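Local coordinates for ABC transporter, substrate binding protein (Aeropyrum pernix, PDB 3EAF), which probably captures a small solute outside the cell and delivers it to the membrane part of an ABC transporter, at residues A[15-20]-A[179-184]; A[57-62]-A[150-155]; A[203-208]-A[213-218]. One frame throughout, in Å; residues are numbered along the deposited sequence.

Contact 1: A[15-20]-A[179-184]; sequences GPTSDV and LPLRAT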
ATOM      1  N   GLY A  15       5.990  10.817  11.665  1.00 10.66           N
ATOM      2  CA  GLY A  15       4.970  10.240  12.550  1.00 10.63           C
ATOM      3  C   GLY A  15       5.030   8.729  12.732  1.00 10.05           C
ATOM      4  O   GLY A  15       6.044   8.096  12.420  1.00 10.30           O
ATOM      5  N   PRO A  16       3.931   8.132  13.235  1.00  9.92           N
ATOM      6  CA  PRO A  16       3.914   6.718  13.632  1.00  9.59           C
ATOM      7  C   PRO A  16       3.961   5.724  12.464  1.00  9.61           C
ATOM      8  O   PRO A  16       4.154   4.523  12.692  1.00  9.92           O
ATOM      9  CB  PRO A  16       2.593   6.589  14.389  1.00  9.46           C
ATOM     10  CG  PRO A  16       1.717   7.626  13.764  1.00  9.53           C
ATOM     11  CD  PRO A  16       2.628   8.781  13.476  1.00  9.84           C
ATOM     12  N   THR A  17       3.776   6.211  11.235  1.00  9.10           N
ATOM     13  CA  THR A  17       3.902   5.356  10.058  1.00  8.58           C
ATOM     14  C   THR A  17       5.081   5.798   9.177  1.00  8.81           C
ATOM     15  O   THR A  17       5.167   5.414   8.009  1.00  8.78           O
ATOM     16  CB  THR A  17       2.590   5.267   9.227  1.00  8.72           C
ATOM     17  OG1 THR A  17       2.296   6.537   8.627  1.00  8.77           O
ATOM     18  CG2 THR A  17       1.397   4.784  10.081  1.00  7.38           C
ATOM     19  N   SER A  18       5.998   6.581   9.750  1.00  8.61           N
ATOM     20  CA  SER A  18       7.195   7.010   9.019  1.00  8.90           C
ATOM     21  C   SER A  18       8.211   5.875   8.823  1.00  8.78           C
ATOM     22  O   SER A  18       9.100   5.983   7.979  1.00  8.59           O
ATOM     23  CB  SER A  18       7.848   8.244   9.657  1.00  8.77           C
ATOM     24  OG  SER A  18       8.181   8.025  11.016  1.00 10.57           O
ATOM     25  N   ASP A  19       8.068   4.792   9.592  1.00  8.55           N
ATOM     26  CA  ASP A  19       8.840   3.564   9.357  1.00  8.35           C
ATOM     27  C   ASP A  19       8.743   3.115   7.885  1.00  8.41           C
ATOM     28  O   ASP A  19       9.733   2.662   7.298  1.00  8.50           O
ATOM     29  CB  ASP A  19       8.439   2.429  10.329  1.00  8.05           C
ATOM     30  CG  ASP A  19       6.927   2.119  10.337  1.00  8.11           C
ATOM     31  OD1 ASP A  19       6.143   2.742   9.587  1.00  6.25           O
ATOM     32  OD2 ASP A  19       6.519   1.235  11.127  1.00  6.54           O
ATOM     33  N   VAL A  20       7.558   3.277   7.295  1.00  8.21           N
ATOM     34  CA  VAL A  20       7.323   2.969   5.877  1.00  8.29           C
ATOM     35  C   VAL A  20       7.112   4.242   5.030  1.00  8.68           C
ATOM     36  O   VAL A  20       7.270   4.225   3.799  1.00  8.59           O
ATOM     37  CB  VAL A  20       6.132   1.975   5.695  1.00  8.56           C
ATOM     38  CG1 VAL A  20       6.469   0.612   6.296  1.00  7.78           C
ATOM     39  CG2 VAL A  20       4.836   2.522   6.318  1.00  8.47           C
ATOM     40  N   LEU A 179      -3.058  -4.959  19.226  1.00 10.51           N
ATOM     41  CA  LEU A 179      -1.669  -4.529  19.136  1.00  9.83           C
ATOM     42  C   LEU A 179      -1.625  -3.075  18.666  1.00  9.08           C
ATOM     43  O   LEU A 179      -2.050  -2.779  17.547  1.00  8.21           O
ATOM     44  CB  LEU A 179      -0.873  -5.428  18.183  1.00  9.68           C
ATOM     45  CG  LEU A 179       0.606  -5.072  17.994  1.00 10.27           C
ATOM     46  CD1 LEU A 179       1.436  -5.472  19.207  1.00  9.24           C
ATOM     47  CD2 LEU A 179       1.138  -5.733  16.725  1.00 10.43           C
ATOM     48  N   PRO A 180      -1.132  -2.165  19.525  1.00  8.90           N
ATOM     49  CA  PRO A 180      -1.099  -0.751  19.161  1.00  9.04           C
ATOM     50  C   PRO A 180      -0.220  -0.481  17.942  1.00  8.99           C
ATOM     51  O   PRO A 180       0.788  -1.164  17.739  1.00  8.72           O
ATOM     52  CB  PRO A 180      -0.501  -0.082  20.405  1.00  9.01           C
ATOM     53  CG  PRO A 180      -0.805  -1.040  21.527  1.00  9.38           C
ATOM     54  CD  PRO A 180      -0.602  -2.383  20.884  1.00  9.23           C
ATOM     55  N   LEU A 181      -0.604   0.512  17.141  1.00  9.38           N
ATOM     56  CA  LEU A 181       0.239   0.973  16.032  1.00  9.31           C
ATOM     57  C   LEU A 181       1.615   1.423  16.535  1.00  9.45           C
ATOM     58  O   LEU A 181       2.633   1.224  15.858  1.00  9.44           O
ATOM     59  CB  LEU A 181      -0.452   2.113  15.273  1.00  9.51           C
ATOM     60  CG  LEU A 181       0.219   2.695  14.018  1.00 10.15           C
ATOM     61  CD1 LEU A 181       0.096   1.735  12.822  1.00  9.93           C
ATOM     62  CD2 LEU A 181      -0.378   4.064  13.685  1.00  8.64           C
ATOM     63  N   ARG A 182       1.637   2.017  17.727  1.00  9.46           N
ATOM     64  CA  ARG A 182       2.875   2.480  18.357  1.00  9.51           C
ATOM     65  C   ARG A 182       3.340   1.498  19.436  1.00  9.53           C
ATOM     66  O   ARG A 182       3.902   1.902  20.454  1.00  9.35           O
ATOM     67  CB  ARG A 182       2.678   3.868  18.975  1.00  9.51           C
ATOM     68  CG  ARG A 182       2.256   4.964  18.012  1.00  9.59           C
ATOM     69  CD  ARG A 182       1.586   6.103  18.784  1.00  9.77           C
ATOM     70  NE  ARG A 182       1.009   7.119  17.902  1.00 10.83           N
ATOM     71  CZ  ARG A 182      -0.203   7.054  17.355  1.00 11.04           C
ATOM     72  NH1 ARG A 182      -0.998   6.013  17.575  1.00 10.78           N
ATOM     73  NH2 ARG A 182      -0.622   8.037  16.570  1.00 12.97           N
ATOM     74  N   ALA A 183       3.115   0.209  19.192  1.00  9.86           N
ATOM     75  CA  ALA A 183       3.442  -0.854  20.138  1.00 10.09           C
ATOM     76  C   ALA A 183       4.865  -0.784  20.684  1.00 10.58           C
ATOM     77  O   ALA A 183       5.821  -0.604  19.933  1.00 10.49           O
ATOM     78  CB  ALA A 183       3.210  -2.217  19.488  1.00 10.03           C
ATOM     79  N   THR A 184       4.989  -0.941  21.998  1.00 11.22           N
ATOM     80  CA  THR A 184       6.282  -1.171  22.634  1.00 11.75           C
ATOM     81  C   THR A 184       6.609  -2.663  22.557  1.00 12.23           C
ATOM     82  O   THR A 184       5.753  -3.475  22.188  1.00 11.85           O
ATOM     83  CB  THR A 184       6.259  -0.752  24.117  1.00 11.91           C
ATOM     84  OG1 THR A 184       5.317  -1.567  24.827  1.00 12.45           O
ATOM     85  CG2 THR A 184       5.866   0.722  24.273  1.00 11.37           C
TER
HETATM   86  O   HOH W   1       4.316   3.671  15.385  1.00 22.66           O
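The flat guanidinium of R182 has CB of P16 over one face, 3.9 Å from NE of R182, with CG of P16 against NH2 of R182 at 3.7 Å. The two side chains run side by side and point the same way, so the arginine lays its NE and guanidinium along the proline instead of ending on it. With CG of R182 anti to the carbonyl carbon (chi1 -59°) and the chain extended from CG to NE, the charged group is carried across to the ring. CD2 of L181 touches CB of P16 at 4.0 Å and the methyl CG2 of T17 at 4.1 Å; L181 and T17 are both buried. Both partners are loops next to helices, the turn leading into helix 18-38 and the one before helix 185-196, and they meet between the two lobes of a periplasmic-binding-protein fold. No direct hydrogen bond crosses; one water donates to O of P16 (2.8 Å) and to O of L181 (3.0 Å), tying the two backbones. OG1 of T17 is held within its own lobe by D12 and W83. A bound glycerol sits close to T17.

Contact 2: A[57-62]-A[150-155]; sequences YAYNPT and SKVAYS
The phenol oxygen of Y59 is gripped by a water at 2.8 Å and by a bound glycerol, and it lies against the second segment as well. The same water accepts from the backbone N of Y154 at 3.0 Å, so one bridging molecule joins the tyrosine hydroxyl to the first turn of helix 153-156. No direct hydrogen bond links the two segments. OH of Y59 comes within 3.3 Å of CB of Y154, and the two tyrosine side chains cross at about a right angle; the hydroxyl approaches the Y154 ring obliquely, 3.9 Å from CD2. V152 adds the apolar part: its CG1 lies at the edge of the Y59 ring, near the ring plane, 4.0 Å from OH and 4.3 Å from CE2 of Y59. With chi1 at 177° CG1, anti to the backbone N, is the methyl turned to Y59.

Y59 is presented from a type I' turn spanning Y57 to N60. Inside this turn the backbone N of Y59 lies 3.6 Å above the centre of the Y57 ring. Directly after it, N60 caps helix 61-74, its OD1 accepting from N of T62 at 2.9 Å in the carbonyl plane. The ring of Y59 also meets W83, with planes at about 75°, while OH of Y154 is bonded to N231, so each tyrosine has a further neighbour outside the two segments. The arrangement brings loops at the ends of strands 47-56 and 142-148, from different sheets, face to face across the interlobe cleft of a periplasmic-binding-protein fold. Glycerol at this place is consistent with a solute pocket like those of related binding proteins, although no natural ligand is identified here.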
ATOM      1  N   TYR A  57       2.647  15.415   7.048  1.00 11.67           N
ATOM      2  CA  TYR A  57       1.540  15.597   7.990  1.00 11.14           C
ATOM      3  C   TYR A  57       1.625  14.684   9.211  1.00 10.82           C
ATOM      4  O   TYR A  57       0.774  14.763  10.114  1.00 10.52           O
ATOM      5  CB  TYR A  57       0.187  15.472   7.277  1.00 10.98           C
ATOM      6  CG  TYR A  57      -0.353  14.062   7.104  1.00 11.15           C
ATOM      7  CD1 TYR A  57      -1.530  13.667   7.747  1.00 11.19           C
ATOM      8  CD2 TYR A  57       0.290  13.136   6.288  1.00  9.80           C
ATOM      9  CE1 TYR A  57      -2.047  12.383   7.588  1.00 10.72           C
ATOM     10  CE2 TYR A  57      -0.212  11.845   6.120  1.00 10.24           C
ATOM     11  CZ  TYR A  57      -1.387  11.480   6.771  1.00 10.75           C
ATOM     12  OH  TYR A  57      -1.899  10.213   6.606  1.00 10.54           O
ATOM     13  N   ALA A  58       2.648  13.822   9.228  1.00 10.50           N
ATOM     14  CA  ALA A  58       2.937  12.930  10.360  1.00 10.27           C
ATOM     15  C   ALA A  58       1.755  12.055  10.829  1.00  9.95           C
ATOM     16  O   ALA A  58       1.619  11.766  12.023  1.00  9.67           O
ATOM     17  CB  ALA A  58       3.533  13.741  11.545  1.00 10.63           C
ATOM     18  N   TYR A  59       0.911  11.648   9.879  1.00  9.69           N
ATOM     19  CA  TYR A  59      -0.265  10.787  10.129  1.00  9.41           C
ATOM     20  C   TYR A  59      -1.349  11.469  10.970  1.00  9.36           C
ATOM     21  O   TYR A  59      -2.303  10.827  11.405  1.00  9.40           O
ATOM     22  CB  TYR A  59       0.152   9.455  10.765  1.00  9.11           C
ATOM     23  CG  TYR A  59      -0.665   8.259  10.331  1.00  9.23           C
ATOM     24  CD1 TYR A  59      -0.651   7.823   9.009  1.00  8.55           C
ATOM     25  CD2 TYR A  59      -1.439   7.545  11.253  1.00 10.40           C
ATOM     26  CE1 TYR A  59      -1.390   6.706   8.606  1.00  8.94           C
ATOM     27  CE2 TYR A  59      -2.181   6.438  10.860  1.00  8.47           C
ATOM     28  CZ  TYR A  59      -2.152   6.027   9.539  1.00  8.76           C
ATOM     29  OH  TYR A  59      -2.884   4.927   9.162  1.00  8.70           O
ATOM     30  N   ASN A  60      -1.184  12.769  11.198  1.00  9.46           N
ATOM     31  CA  ASN A  60      -2.114  13.578  11.989  1.00  9.88           C
ATOM     32  C   ASN A  60      -3.325  13.988  11.133  1.00 10.14           C
ATOM     33  O   ASN A  60      -3.165  14.698  10.134  1.00  9.77           O
ATOM     34  CB  ASN A  60      -1.366  14.811  12.528  1.00  9.80           C
ATOM     35  CG  ASN A  60      -2.220  15.684  13.436  1.00 10.39           C
ATOM     36  OD1 ASN A  60      -3.421  15.866  13.210  1.00 11.26           O
ATOM     37  ND2 ASN A  60      -1.585  16.261  14.454  1.00  9.96           N
ATOM     38  N   PRO A  61      -4.534  13.526  11.509  1.00 10.61           N
ATOM     39  CA  PRO A  61      -5.753  13.773  10.725  1.00 10.96           C
ATOM     40  C   PRO A  61      -6.200  15.235  10.652  1.00 11.36           C
ATOM     41  O   PRO A  61      -6.842  15.627   9.671  1.00 11.76           O
ATOM     42  CB  PRO A  61      -6.816  12.929  11.437  1.00 11.00           C
ATOM     43  CG  PRO A  61      -6.285  12.687  12.790  1.00 11.03           C
ATOM     44  CD  PRO A  61      -4.801  12.703  12.703  1.00 10.70           C
ATOM     45  N   THR A  62      -5.882  16.025  11.677  1.00 11.66           N
ATOM     46  CA  THR A  62      -6.171  17.459  11.669  1.00 11.66           C
ATOM     47  C   THR A  62      -5.294  18.134  10.621  1.00 11.92           C
ATOM     48  O   THR A  62      -5.791  18.881   9.766  1.00 11.72           O
ATOM     49  CB  THR A  62      -5.928  18.093  13.062  1.00 11.84           C
ATOM     50  OG1 THR A  62      -6.751  17.425  14.027  1.00 12.04           O
ATOM     51  CG2 THR A  62      -6.277  19.605  13.057  1.00 11.51           C
ATOM     52  N   SER A 150      -7.182  -1.640  17.179  1.00 10.64           N
ATOM     53  CA  SER A 150      -8.621  -1.410  17.085  1.00 11.54           C
ATOM     54  C   SER A 150      -9.019   0.054  16.915  1.00 11.53           C
ATOM     55  O   SER A 150     -10.163   0.338  16.555  1.00 12.43           O
ATOM     56  CB  SER A 150      -9.336  -1.996  18.312  1.00 12.03           C
ATOM     57  OG  SER A 150      -8.905  -1.363  19.508  1.00 13.44           O
ATOM     58  N   LYS A 151      -8.081   0.969  17.150  1.00 11.35           N
ATOM     59  CA  LYS A 151      -8.348   2.416  17.132  1.00 11.24           C
ATOM     60  C   LYS A 151      -7.958   3.108  15.823  1.00 10.99           C
ATOM     61  O   LYS A 151      -8.299   4.280  15.598  1.00 11.31           O
ATOM     62  CB  LYS A 151      -7.621   3.094  18.294  1.00 11.47           C
ATOM     63  CG  LYS A 151      -8.076   2.612  19.659  1.00 11.97           C
ATOM     64  CD  LYS A 151      -7.319   3.307  20.783  1.00 14.89           C
ATOM     65  CE  LYS A 151      -7.337   2.458  22.050  1.00 17.03           C
ATOM     66  NZ  LYS A 151      -6.949   3.257  23.245  1.00 20.99           N
ATOM     67  N   VAL A 152      -7.248   2.378  14.967  1.00 10.13           N
ATOM     68  CA  VAL A 152      -6.689   2.939  13.747  1.00  9.33           C
ATOM     69  C   VAL A 152      -7.436   2.397  12.529  1.00  9.13           C
ATOM     70  O   VAL A 152      -7.516   1.180  12.335  1.00  8.50           O
ATOM     71  CB  VAL A 152      -5.172   2.647  13.671  1.00  9.35           C
ATOM     72  CG1 VAL A 152      -4.575   3.161  12.367  1.00  8.84           C
ATOM     73  CG2 VAL A 152      -4.458   3.291  14.868  1.00  9.12           C
ATOM     74  N   ALA A 153      -7.993   3.302  11.722  1.00  8.90           N
ATOM     75  CA  ALA A 153      -8.779   2.918  10.535  1.00  9.00           C
ATOM     76  C   ALA A 153      -8.013   1.974   9.585  1.00  9.23           C
ATOM     77  O   ALA A 153      -8.585   1.016   9.047  1.00  9.20           O
ATOM     78  CB  ALA A 153      -9.274   4.163   9.787  1.00  8.69           C
ATOM     79  N   TYR A 154      -6.727   2.259   9.383  1.00  9.32           N
ATOM     80  CA  TYR A 154      -5.829   1.401   8.596  1.00  9.16           C
ATOM     81  C   TYR A 154      -5.734  -0.024   9.150  1.00  9.54           C
ATOM     82  O   TYR A 154      -5.906  -1.006   8.413  1.00  9.06           O
ATOM     83  CB  TYR A 154      -4.436   2.048   8.520  1.00  8.79           C
ATOM     84  CG  TYR A 154      -3.264   1.089   8.382  1.00  8.74           C
ATOM     85  CD1 TYR A 154      -3.175   0.198   7.297  1.00  8.78           C
ATOM     86  CD2 TYR A 154      -2.238   1.083   9.324  1.00  7.98           C
ATOM     87  CE1 TYR A 154      -2.104  -0.683   7.167  1.00  8.54           C
ATOM     88  CE2 TYR A 154      -1.150   0.204   9.200  1.00  8.50           C
ATOM     89  CZ  TYR A 154      -1.097  -0.669   8.120  1.00  8.36           C
ATOM     90  OH  TYR A 154      -0.042  -1.532   7.990  1.00  7.88           O
ATOM     91  N   SER A 155      -5.454  -0.123  10.448  1.00  9.89           N
ATOM     92  CA  SER A 155      -5.277  -1.415  11.119  1.00 10.64           C
ATOM     93  C   SER A 155      -6.548  -2.261  11.102  1.00 10.50           C
ATOM     94  O   SER A 155      -6.477  -3.490  11.084  1.00 10.22           O
ATOM     95  CB  SER A 155      -4.820  -1.197  12.560  1.00 10.36           C
ATOM     96  OG  SER A 155      -3.642  -0.422  12.596  1.00 12.05           O
TER
HETATM   97  O   HOH W   2      -5.656   5.101   9.457  1.00  4.07           O

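Contact 3: A[203-208]-A[213-218]; sequences VWCGNT and SLLGRA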
ATOM      1  N   VAL A 203      -0.995 -16.282  12.436  1.00 10.09           N
ATOM      2  CA  VAL A 203      -1.268 -14.945  12.977  1.00  9.63           C
ATOM      3  C   VAL A 203      -1.266 -13.925  11.845  1.00  9.46           C
ATOM      4  O   VAL A 203      -0.318 -13.870  11.061  1.00  9.31           O
ATOM      5  CB  VAL A 203      -0.232 -14.530  14.055  1.00  9.51           C
ATOM      6  CG1 VAL A 203      -0.432 -13.070  14.486  1.00  9.87           C
ATOM      7  CG2 VAL A 203      -0.311 -15.449  15.276  1.00  9.17           C
ATOM      8  N   TRP A 204      -2.341 -13.137  11.755  1.00  9.37           N
ATOM      9  CA  TRP A 204      -2.384 -11.956  10.886  1.00  9.42           C
ATOM     10  C   TRP A 204      -2.012 -10.694  11.676  1.00  9.42           C
ATOM     11  O   TRP A 204      -2.453 -10.520  12.810  1.00  9.43           O
ATOM     12  CB  TRP A 204      -3.781 -11.803  10.269  1.00  9.48           C
ATOM     13  CG  TRP A 204      -4.041 -10.461   9.633  1.00  9.88           C
ATOM     14  CD1 TRP A 204      -4.737  -9.409  10.174  1.00  9.90           C
ATOM     15  CD2 TRP A 204      -3.605 -10.028   8.340  1.00  9.38           C
ATOM     16  NE1 TRP A 204      -4.759  -8.352   9.293  1.00  9.90           N
ATOM     17  CE2 TRP A 204      -4.077  -8.707   8.157  1.00  9.52           C
ATOM     18  CE3 TRP A 204      -2.865 -10.631   7.315  1.00  9.15           C
ATOM     19  CZ2 TRP A 204      -3.828  -7.975   6.990  1.00  9.14           C
ATOM     20  CZ3 TRP A 204      -2.619  -9.906   6.158  1.00  9.26           C
ATOM     21  CH2 TRP A 204      -3.101  -8.591   6.005  1.00  9.57           C
ATOM     22  N   CYS A 205      -1.188  -9.826  11.093  1.00  9.40           N
ATOM     23  CA  CYS A 205      -0.950  -8.514  11.692  1.00  9.34           C
ATOM     24  C   CYS A 205      -1.267  -7.376  10.718  1.00  8.85           C
ATOM     25  O   CYS A 205      -0.761  -7.352   9.602  1.00  8.52           O
ATOM     26  CB  CYS A 205       0.474  -8.388  12.239  1.00  9.25           C
ATOM     27  SG  CYS A 205       0.719  -6.872  13.199  1.00 10.41           S
ATOM     28  N   GLY A 206      -2.093  -6.432  11.166  1.00  8.81           N
ATOM     29  CA  GLY A 206      -2.570  -5.347  10.310  1.00  8.32           C
ATOM     30  C   GLY A 206      -1.872  -4.003  10.446  1.00  8.15           C
ATOM     31  O   GLY A 206      -2.316  -3.026   9.851  1.00  8.04           O
ATOM     32  N   ASN A 207      -0.763  -3.963  11.189  1.00  7.86           N
ATOM     33  CA  ASN A 207      -0.030  -2.719  11.451  1.00  7.83           C
ATOM     34  C   ASN A 207       1.216  -2.564  10.557  1.00  7.70           C
ATOM     35  O   ASN A 207       1.504  -3.432   9.728  1.00  7.98           O
ATOM     36  CB  ASN A 207       0.400  -2.649  12.927  1.00  7.67           C
ATOM     37  CG  ASN A 207      -0.773  -2.633  13.898  1.00  8.11           C
ATOM     38  OD1 ASN A 207      -1.938  -2.538  13.502  1.00  8.82           O
ATOM     39  ND2 ASN A 207      -0.461  -2.721  15.187  1.00  7.15           N
ATOM     40  N   THR A 208       1.952  -1.466  10.742  1.00  7.48           N
ATOM     41  CA  THR A 208       3.184  -1.221   9.988  1.00  7.60           C
ATOM     42  C   THR A 208       4.341  -2.065  10.527  1.00  7.67           C
ATOM     43  O   THR A 208       4.225  -2.679  11.593  1.00  7.59           O
ATOM     44  CB  THR A 208       3.586   0.281   9.978  1.00  7.67           C
ATOM     45  OG1 THR A 208       4.004   0.679  11.290  1.00  7.73           O
ATOM     46  CG2 THR A 208       2.418   1.159   9.528  1.00  6.70           C
ATOM     47  N   SER A 213       7.087  -6.433  13.319  1.00 10.25           N
ATOM     48  CA  SER A 213       8.385  -7.041  13.610  1.00 10.32           C
ATOM     49  C   SER A 213       8.585  -7.332  15.103  1.00 10.45           C
ATOM     50  O   SER A 213       9.082  -8.402  15.469  1.00 10.73           O
ATOM     51  CB  SER A 213       9.512  -6.167  13.075  1.00 10.22           C
ATOM     52  OG  SER A 213       9.365  -5.991  11.678  1.00 10.50           O
ATOM     53  N   LEU A 214       8.197  -6.387  15.953  1.00 10.46           N
ATOM     54  CA  LEU A 214       8.222  -6.593  17.399  1.00 10.59           C
ATOM     55  C   LEU A 214       7.401  -7.821  17.807  1.00 10.66           C
ATOM     56  O   LEU A 214       7.813  -8.591  18.680  1.00 10.74           O
ATOM     57  CB  LEU A 214       7.708  -5.351  18.136  1.00 10.38           C
ATOM     58  CG  LEU A 214       8.638  -4.138  18.268  1.00 10.13           C
ATOM     59  CD1 LEU A 214       7.882  -3.010  18.933  1.00  9.87           C
ATOM     60  CD2 LEU A 214       9.887  -4.467  19.062  1.00  9.29           C
ATOM     61  N   LEU A 215       6.248  -7.988  17.164  1.00 10.74           N
ATOM     62  CA  LEU A 215       5.352  -9.117  17.415  1.00 11.30           C
ATOM     63  C   LEU A 215       5.971 -10.437  16.961  1.00 11.35           C
ATOM     64  O   LEU A 215       5.957 -11.413  17.703  1.00 11.60           O
ATOM     65  CB  LEU A 215       3.996  -8.905  16.723  1.00 11.03           C
ATOM     66  CG  LEU A 215       2.924  -9.987  16.941  1.00 11.52           C
ATOM     67  CD1 LEU A 215       2.401  -9.968  18.372  1.00  9.42           C
ATOM     68  CD2 LEU A 215       1.767  -9.815  15.944  1.00 11.76           C
ATOM     69  N   GLY A 216       6.494 -10.472  15.739  1.00 11.61           N
ATOM     70  CA  GLY A 216       7.195 -11.655  15.241  1.00 12.22           C
ATOM     71  C   GLY A 216       8.342 -12.060  16.146  1.00 12.69           C
ATOM     72  O   GLY A 216       8.523 -13.244  16.441  1.00 12.59           O
ATOM     73  N   ARG A 217       9.119 -11.070  16.590  1.00 13.36           N
ATOM     74  CA  ARG A 217      10.239 -11.310  17.505  1.00 13.86           C
ATOM     75  C   ARG A 217       9.743 -11.841  18.853  1.00 14.04           C
ATOM     76  O   ARG A 217      10.317 -12.783  19.402  1.00 13.63           O
ATOM     77  CB  ARG A 217      11.074 -10.034  17.694  1.00 13.90           C
ATOM     78  CG  ARG A 217      12.310 -10.219  18.569  1.00 14.50           C
ATOM     79  CD  ARG A 217      13.151  -8.937  18.681  1.00 14.24           C
ATOM     80  NE  ARG A 217      13.998  -8.689  17.514  1.00 15.41           N
ATOM     81  CZ  ARG A 217      15.191  -9.246  17.306  1.00 16.48           C
ATOM     82  NH1 ARG A 217      15.698 -10.107  18.177  1.00 16.77           N
ATOM     83  NH2 ARG A 217      15.885  -8.941  16.215  1.00 17.08           N
ATOM     84  N   ALA A 218       8.677 -11.235  19.368  1.00 14.59           N
ATOM     85  CA  ALA A 218       8.064 -11.654  20.638  1.00 15.15           C
ATOM     86  C   ALA A 218       7.478 -13.068  20.582  1.00 15.58           C
ATOM     87  O   ALA A 218       7.665 -13.864  21.505  1.00 15.70           O
ATOM     88  CB  ALA A 218       7.006 -10.663  21.062  1.00 15.16           C
TER
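Strand 202-205, helix 209-222 and strand 227-230 form a beta-alpha-beta unit of the seven-stranded sheet, and this contact is the packing of its helix on its first strand. L215 carries the helix side. Its methyl CD2 lies 4.2 Å from CG1 of V203 and equally 4.2 Å from SG of C205, with CB of C205 at the same distance, so a single branch of the leucine rests between two residues that alternate along the strand. V203 and L215 reach toward each other tip to tip. CG of L215 stands anti to its backbone N (chi1 -178°), which sends the isobutyl group out from the helix to the sheet. W204, between V203 and C205, points the other way, as strand alternation requires.

The backbones stay well apart: the CA atoms of C205 and L215 are 8.5 Å from each other, a gap spanned by side chains alone. The backbone bonds of the strand run within the sheet, from V203 and C205 to strand 227-230 and from W204 to A145 and A147 of strand 142-148. Neighbouring residues complete the layer. I191 of helix 185-196 touches L215; M195 of helix 185-196, and M219 one turn on from L215 in the same helix, touch V203; and L228 of strand 227-230 lies against both V203 and C205. All three touching residues are buried, and no charge pair is found across the contact. Between these segments the hold is consistent with apolar packing and exclusion of water, with no hydrogen bond across them.

Contact 3 is the buried one, joining a strand to the helix that follows it; contacts 1 and 2 are partly buried and bring together segments far apart in sequence, between the lobes. Their chemistry follows this: dispersion between methyls and sulfur in contact 3, against a mix of apolar touches and one bridging water in each of the other two. Contacts 1 and 2 adjoin, with OG1 of T17 3.2 Å from CD1 of Y59. The 203-208 segment reaches both: OD2 of D19 lies 2.6 Å from OG1 of T208, and OG of S155 2.9 Å from OD1 of N207, both probable hydrogen bonds.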